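Local structure of kappa-carrageenase (Zobellia galactanivorans, 5OCR) at residues A[127-141]-A[162-176]. The protein probably hydrolyses the beta-1,4 linkages of kappa-carrageenan, a red-algal galactan, through this family 16 glycoside hydrolase domain of a longer protein. Numbering follows the deposited sequence. Where two conformers were deposited one is given.
Sequences YSVANGETVYSEIDV and LNLHAVVKENGQGVW
E138 and H165 form a hydrogen-bonded pair where strand 136-140 runs antiparallel (172°) along strand 164-170. The ladder runs without a break from Y136 with V167 to D140 N on N163 O; at its Y136 end a classic beta bulge shifts the register by one: V135 N (2.9 Å) and Y136 N (3.3 Å) both donate to V167 O, from the same face of its plane. Beyond it, G132, in the type II turn from A130 to E133, gives its N to K169 O. In the conformer given, the kinked K169 chain brings NZ to two carbonyls of the loop that leads into strand 136-140, Y127 O (2.8 Å) and V129 O (3.0 Å).

Polar side chains cluster on the face of Y136, E138 and H165. With CG anti to the backbone N (chi1 175°) and an extended chain, E138 lies alongside H165, carboxylate and imidazole planes 28° apart and OE2 3.5 Å from CD2. Y136 OH closes a very short bond (2.5 Å) to E138 OE1, while H165 NE2 donates weakly to D140 OD2 (3.1 Å). An alanine in place of E138 would probably leave the Y136 hydroxyl without this acceptor and the H165 ring without its flanking carboxylate.

Apolar contacts lie on both faces: Y136 CE2 meets W176 CH2 at 3.7 Å, the rings oblique, with V167 CG2 over the indole; on the other face I139 lies beside L164. E138-I139-D140 begins the E-x-D-x-x-E signature of the family 16 beta-jellyroll, whose first glutamate is generally the nucleophile; a glycerol bonded to E138 OE2 is consistent with a substrate cleft here.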
loop_
_atom_site.group_PDB
_atom_site.type_symbol
_atom_site.label_atom_id
_atom_site.label_comp_id
_atom_site.label_asym_id
_atom_site.label_seq_id
_atom_site.Cartn_x
_atom_site.Cartn_y
_atom_site.Cartn_z
ATOM N N TYR A 127 -17.568 12.593 -4.227
ATOM C CA TYR A 127 -18.941 12.258 -3.859
ATOM C C TYR A 127 -19.956 12.933 -4.709
ATOM O O TYR A 127 -21.141 12.672 -4.506
ATOM C CB TYR A 127 -19.243 12.533 -2.388
ATOM C CG TYR A 127 -18.703 11.462 -1.475
ATOM C CD1 TYR A 127 -19.463 10.324 -1.147
ATOM C CD2 TYR A 127 -17.418 11.591 -0.913
ATOM C CE1 TYR A 127 -18.986 9.328 -0.301
ATOM C CE2 TYR A 127 -16.930 10.584 -0.111
ATOM C CZ TYR A 127 -17.710 9.459 0.211
ATOM O OH TYR A 127 -17.158 8.470 0.998
ATOM N N SER A 128 -19.500 13.693 -5.714
ATOM C CA SER A 128 -20.388 14.413 -6.661
ATOM C C SER A 128 -20.860 13.631 -7.894
ATOM O O SER A 128 -21.754 14.097 -8.672
ATOM C CB SER A 128 -19.769 15.721 -7.122
ATOM O OG SER A 128 -18.913 15.538 -8.229
ATOM N N VAL A 129 -20.286 12.459 -8.092
ATOM C CA VAL A 129 -20.472 11.723 -9.304
ATOM C C VAL A 129 -21.899 11.136 -9.278
ATOM O O VAL A 129 -22.594 11.107 -8.221
ATOM C CB VAL A 129 -19.413 10.633 -9.431
ATOM C CG1 VAL A 129 -18.049 11.259 -9.254
ATOM C CG2 VAL A 129 -19.549 9.609 -8.306
ATOM N N ALA A 130 -22.320 10.715 -10.438
ATOM C CA ALA A 130 -23.668 10.261 -10.672
ATOM C C ALA A 130 -23.886 8.847 -10.141
ATOM O O ALA A 130 -22.921 8.140 -9.767
ATOM C CB ALA A 130 -23.938 10.311 -12.170
ATOM N N ASN A 131 -25.181 8.442 -10.037
ATOM C CA ASN A 131 -25.506 7.113 -9.549
ATOM C C ASN A 131 -24.736 6.024 -10.321
ATOM O O ASN A 131 -24.720 5.982 -11.529
ATOM C CB ASN A 131 -27.021 6.869 -9.707
ATOM C CG ASN A 131 -27.495 5.666 -8.948
ATOM O OD1 ASN A 131 -27.090 5.425 -7.802
ATOM N ND2 ASN A 131 -28.417 4.954 -9.530
ATOM N N GLY A 132 -24.087 5.145 -9.583
ATOM C CA GLY A 132 -23.417 3.992 -10.175
ATOM C C GLY A 132 -21.957 4.338 -10.511
ATOM O O GLY A 132 -21.170 3.432 -10.907
ATOM N N GLU A 133 -21.589 5.619 -10.426
ATOM C CA GLU A 133 -20.246 5.994 -10.797
ATOM C C GLU A 133 -19.298 5.814 -9.648
ATOM O O GLU A 133 -19.728 5.732 -8.479
ATOM C CB GLU A 133 -20.215 7.441 -11.321
ATOM C CG GLU A 133 -21.031 7.652 -12.625
ATOM C CD GLU A 133 -20.739 6.690 -13.781
ATOM O OE1 GLU A 133 -19.686 6.022 -13.811
ATOM O OE2 GLU A 133 -21.596 6.599 -14.701
ATOM N N THR A 134 -17.992 5.823 -9.935
ATOM C CA THR A 134 -16.963 5.576 -8.877
ATOM C C THR A 134 -16.646 6.846 -8.149
ATOM O O THR A 134 -16.329 7.824 -8.789
ATOM C CB THR A 134 -15.684 5.084 -9.588
ATOM O OG1 THR A 134 -15.976 3.862 -10.262
ATOM C CG2 THR A 134 -14.527 4.793 -8.552
ATOM N N VAL A 135 -16.760 6.812 -6.826
ATOM C CA VAL A 135 -16.387 7.914 -5.917
ATOM C C VAL A 135 -14.886 7.805 -5.597
ATOM O O VAL A 135 -14.218 8.809 -5.480
ATOM C CB VAL A 135 -17.251 7.702 -4.644
ATOM C CG1 VAL A 135 -16.806 8.564 -3.447
ATOM C CG2 VAL A 135 -18.719 7.961 -5.010
ATOM N N TYR A 136 -14.409 6.570 -5.407
ATOM C CA TYR A 136 -13.047 6.388 -4.893
ATOM C C TYR A 136 -12.525 5.092 -5.508
ATOM O O TYR A 136 -13.269 4.097 -5.572
ATOM C CB TYR A 136 -13.131 6.214 -3.378
ATOM C CG TYR A 136 -11.793 5.719 -2.731
ATOM C CD1 TYR A 136 -10.762 6.603 -2.531
ATOM C CD2 TYR A 136 -11.613 4.370 -2.369
ATOM C CE1 TYR A 136 -9.551 6.196 -1.892
ATOM C CE2 TYR A 136 -10.455 3.952 -1.704
ATOM C CZ TYR A 136 -9.396 4.842 -1.555
ATOM O OH TYR A 136 -8.204 4.424 -0.905
ATOM N N SER A 137 -11.275 5.109 -5.963
ATOM C CA SER A 137 -10.628 3.923 -6.603
ATOM C C SER A 137 -9.321 3.617 -5.852
ATOM O O SER A 137 -8.487 4.585 -5.697
ATOM C CB SER A 137 -10.219 4.311 -8.047
ATOM O OG SER A 137 -11.352 4.254 -8.879
ATOM N N GLU A 138 -9.085 2.343 -5.477
ATOM C CA GLU A 138 -7.837 2.000 -4.818
ATOM C C GLU A 138 -7.403 0.645 -5.421
ATOM O O GLU A 138 -8.181 -0.263 -5.411
ATOM C CB GLU A 138 -8.049 1.835 -3.338
ATOM C CG GLU A 138 -6.764 1.348 -2.657
ATOM C CD GLU A 138 -6.956 1.213 -1.151
ATOM O OE1 GLU A 138 -7.785 2.001 -0.596
ATOM O OE2 GLU A 138 -6.260 0.360 -0.510
ATOM N N ILE A 139 -6.167 0.565 -5.888
ATOM C CA ILE A 139 -5.547 -0.696 -6.301
ATOM C C ILE A 139 -4.351 -0.977 -5.367
ATOM O O ILE A 139 -3.340 -0.228 -5.338
ATOM C CB ILE A 139 -5.008 -0.557 -7.779
ATOM C CG1 ILE A 139 -6.173 -0.214 -8.740
ATOM C CG2 ILE A 139 -4.277 -1.903 -8.118
ATOM C CD1 ILE A 139 -5.710 -0.063 -10.191
ATOM N N ASP A 140 -4.414 -2.099 -4.658
ATOM C CA ASP A 140 -3.266 -2.497 -3.797
ATOM C C ASP A 140 -2.372 -3.357 -4.663
ATOM O O ASP A 140 -2.754 -4.449 -5.023
ATOM C CB ASP A 140 -3.770 -3.244 -2.556
ATOM C CG ASP A 140 -4.557 -2.400 -1.685
ATOM O OD1 ASP A 140 -4.519 -1.133 -1.801
ATOM O OD2 ASP A 140 -5.302 -2.954 -0.927
ATOM N N VAL A 141 -1.182 -2.873 -4.989
ATOM C CA VAL A 141 -0.297 -3.719 -5.731
ATOM C C VAL A 141 0.230 -4.865 -4.868
ATOM O O VAL A 141 0.278 -6.021 -5.311
ATOM C CB VAL A 141 0.891 -2.924 -6.273
ATOM C CG1 VAL A 141 1.812 -3.940 -7.053
ATOM C CG2 VAL A 141 0.345 -1.735 -7.101
ATOM N N LEU A 162 -3.442 -8.668 -2.482
ATOM C CA LEU A 162 -3.257 -7.867 -3.664
ATOM C C LEU A 162 -4.655 -7.372 -4.052
ATOM O O LEU A 162 -5.102 -7.599 -5.158
ATOM C CB LEU A 162 -2.518 -8.590 -4.816
ATOM C CG LEU A 162 -1.273 -9.405 -4.398
ATOM C CD1 LEU A 162 -1.637 -10.879 -4.114
ATOM C CD2 LEU A 162 -0.341 -9.415 -5.597
ATOM N N ASN A 163 -5.313 -6.565 -3.206
ATOM C CA ASN A 163 -6.768 -6.365 -3.335
ATOM C C ASN A 163 -7.190 -5.068 -4.003
ATOM O O ASN A 163 -6.363 -4.194 -4.119
ATOM C CB ASN A 163 -7.350 -6.266 -1.915
ATOM C CG ASN A 163 -7.239 -7.588 -1.209
ATOM O OD1 ASN A 163 -7.254 -8.630 -1.853
ATOM N ND2 ASN A 163 -7.248 -7.575 0.090
ATOM N N LEU A 164 -8.413 -5.053 -4.532
ATOM C CA LEU A 164 -8.994 -3.806 -5.035
ATOM C C LEU A 164 -10.054 -3.280 -4.077
ATOM O O LEU A 164 -10.783 -4.061 -3.470
ATOM C CB LEU A 164 -9.776 -4.080 -6.311
ATOM C CG LEU A 164 -8.867 -4.564 -7.457
ATOM C CD1 LEU A 164 -9.683 -5.170 -8.613
ATOM C CD2 LEU A 164 -7.863 -3.548 -7.907
ATOM N N HIS A 165 -10.192 -1.952 -4.011
ATOM C CA HIS A 165 -11.202 -1.348 -3.100
ATOM C C HIS A 165 -11.818 -0.220 -3.895
ATOM O O HIS A 165 -11.152 0.433 -4.683
ATOM C CB HIS A 165 -10.582 -0.714 -1.861
ATOM C CG HIS A 165 -9.809 -1.656 -0.994
ATOM N ND1 HIS A 165 -10.310 -2.138 0.197
ATOM C CD2 HIS A 165 -8.540 -2.219 -1.159
ATOM C CE1 HIS A 165 -9.395 -2.962 0.752
ATOM N NE2 HIS A 165 -8.303 -2.996 -0.083
ATOM N N ALA A 166 -13.123 -0.025 -3.714
ATOM C CA ALA A 166 -13.746 1.186 -4.277
ATOM C C ALA A 166 -14.911 1.685 -3.439
ATOM O O ALA A 166 -15.447 0.999 -2.639
ATOM C CB ALA A 166 -14.280 0.895 -5.688
ATOM N N VAL A 167 -15.341 2.934 -3.702
ATOM C CA VAL A 167 -16.650 3.366 -3.197
ATOM C C VAL A 167 -17.409 3.745 -4.455
ATOM O O VAL A 167 -16.820 4.348 -5.350
ATOM C CB VAL A 167 -16.457 4.673 -2.380
ATOM C CG1 VAL A 167 -17.822 5.298 -1.949
ATOM C CG2 VAL A 167 -15.626 4.343 -1.131
ATOM N N VAL A 168 -18.672 3.318 -4.535
ATOM C CA VAL A 168 -19.515 3.542 -5.728
ATOM C C VAL A 168 -20.736 4.300 -5.258
ATOM O O VAL A 168 -21.273 3.962 -4.178
ATOM C CB VAL A 168 -19.867 2.188 -6.332
ATOM C CG1 VAL A 168 -20.871 2.359 -7.495
ATOM C CG2 VAL A 168 -18.577 1.619 -6.882
ATOM N N LYS A 169 -21.195 5.307 -6.029
ATOM C CA LYS A 169 -22.386 6.028 -5.596
ATOM C C LYS A 169 -23.634 5.155 -5.803
ATOM O O LYS A 169 -23.844 4.576 -6.884
ATOM C CB LYS A 169 -22.481 7.396 -6.288
ATOM C CG LYS A 169 -23.923 7.880 -6.419
ATOM C CD LYS A 169 -24.067 9.361 -6.318
ATOM C CE LYS A 169 -23.624 9.905 -4.975
ATOM N NZ LYS A 169 -23.425 11.289 -5.384
ATOM N N GLU A 170 -24.420 4.973 -4.714
ATOM C CA GLU A 170 -25.684 4.176 -4.777
ATOM C C GLU A 170 -26.738 4.836 -3.928
ATOM O O GLU A 170 -26.501 5.030 -2.747
ATOM C CB GLU A 170 -25.561 2.718 -4.302
ATOM C CG GLU A 170 -24.597 1.863 -5.081
ATOM C CD GLU A 170 -24.563 0.412 -4.557
ATOM O OE1 GLU A 170 -25.230 0.070 -3.534
ATOM O OE2 GLU A 170 -23.830 -0.379 -5.181
ATOM N N ASN A 171 -27.859 5.188 -4.582
ATOM C CA ASN A 171 -29.047 5.809 -3.897
ATOM C C ASN A 171 -28.589 6.943 -3.035
ATOM O O ASN A 171 -29.039 7.094 -1.879
ATOM C CB ASN A 171 -29.784 4.831 -2.986
ATOM C CG ASN A 171 -30.114 3.548 -3.681
ATOM O OD1 ASN A 171 -30.808 3.558 -4.706
ATOM N ND2 ASN A 171 -29.616 2.424 -3.143
ATOM N N GLY A 172 -27.642 7.719 -3.551
ATOM C CA GLY A 172 -27.331 8.973 -2.908
ATOM C C GLY A 172 -26.113 8.927 -1.993
ATOM O O GLY A 172 -25.654 9.977 -1.576
ATOM N N GLN A 173 -25.690 7.706 -1.682
ATOM C CA GLN A 173 -24.682 7.362 -0.653
ATOM C C GLN A 173 -23.419 6.874 -1.352
ATOM O O GLN A 173 -23.513 6.228 -2.460
ATOM C CB GLN A 173 -25.182 6.181 0.238
ATOM C CG GLN A 173 -26.580 6.264 0.870
ATOM C CD GLN A 173 -26.839 7.590 1.562
ATOM O OE1 GLN A 173 -26.142 7.949 2.529
ATOM N NE2 GLN A 173 -27.855 8.348 1.057
ATOM N N GLY A 174 -22.251 7.082 -0.751
ATOM C CA GLY A 174 -21.069 6.354 -1.344
ATOM C C GLY A 174 -21.019 5.022 -0.621
ATOM O O GLY A 174 -20.849 4.996 0.603
ATOM N N VAL A 175 -21.173 3.912 -1.347
ATOM C CA VAL A 175 -21.162 2.590 -0.778
ATOM C C VAL A 175 -19.796 1.924 -1.031
ATOM O O VAL A 175 -19.335 1.811 -2.170
ATOM C CB VAL A 175 -22.292 1.744 -1.401
ATOM C CG1 VAL A 175 -22.237 0.255 -0.929
ATOM C CG2 VAL A 175 -23.632 2.377 -1.022
ATOM N N TRP A 176 -19.145 1.499 0.055
ATOM C CA TRP A 176 -17.882 0.758 -0.043
ATOM C C TRP A 176 -18.065 -0.606 -0.708
ATOM O O TRP A 176 -18.978 -1.407 -0.363
ATOM C CB TRP A 176 -17.296 0.558 1.352
ATOM C CG TRP A 176 -16.545 1.794 1.790
ATOM C CD1 TRP A 176 -17.009 2.831 2.582
ATOM C CD2 TRP A 176 -15.156 2.128 1.460
ATOM N NE1 TRP A 176 -16.024 3.789 2.762
ATOM C CE2 TRP A 176 -14.871 3.392 2.113
ATOM C CE3 TRP A 176 -14.157 1.525 0.686
ATOM C CZ2 TRP A 176 -13.615 4.032 1.989
ATOM C CZ3 TRP A 176 -12.878 2.146 0.612
ATOM C CH2 TRP A 176 -12.636 3.390 1.227
HETATM O O HOH W 1 -4.017 -5.846 -0.750
#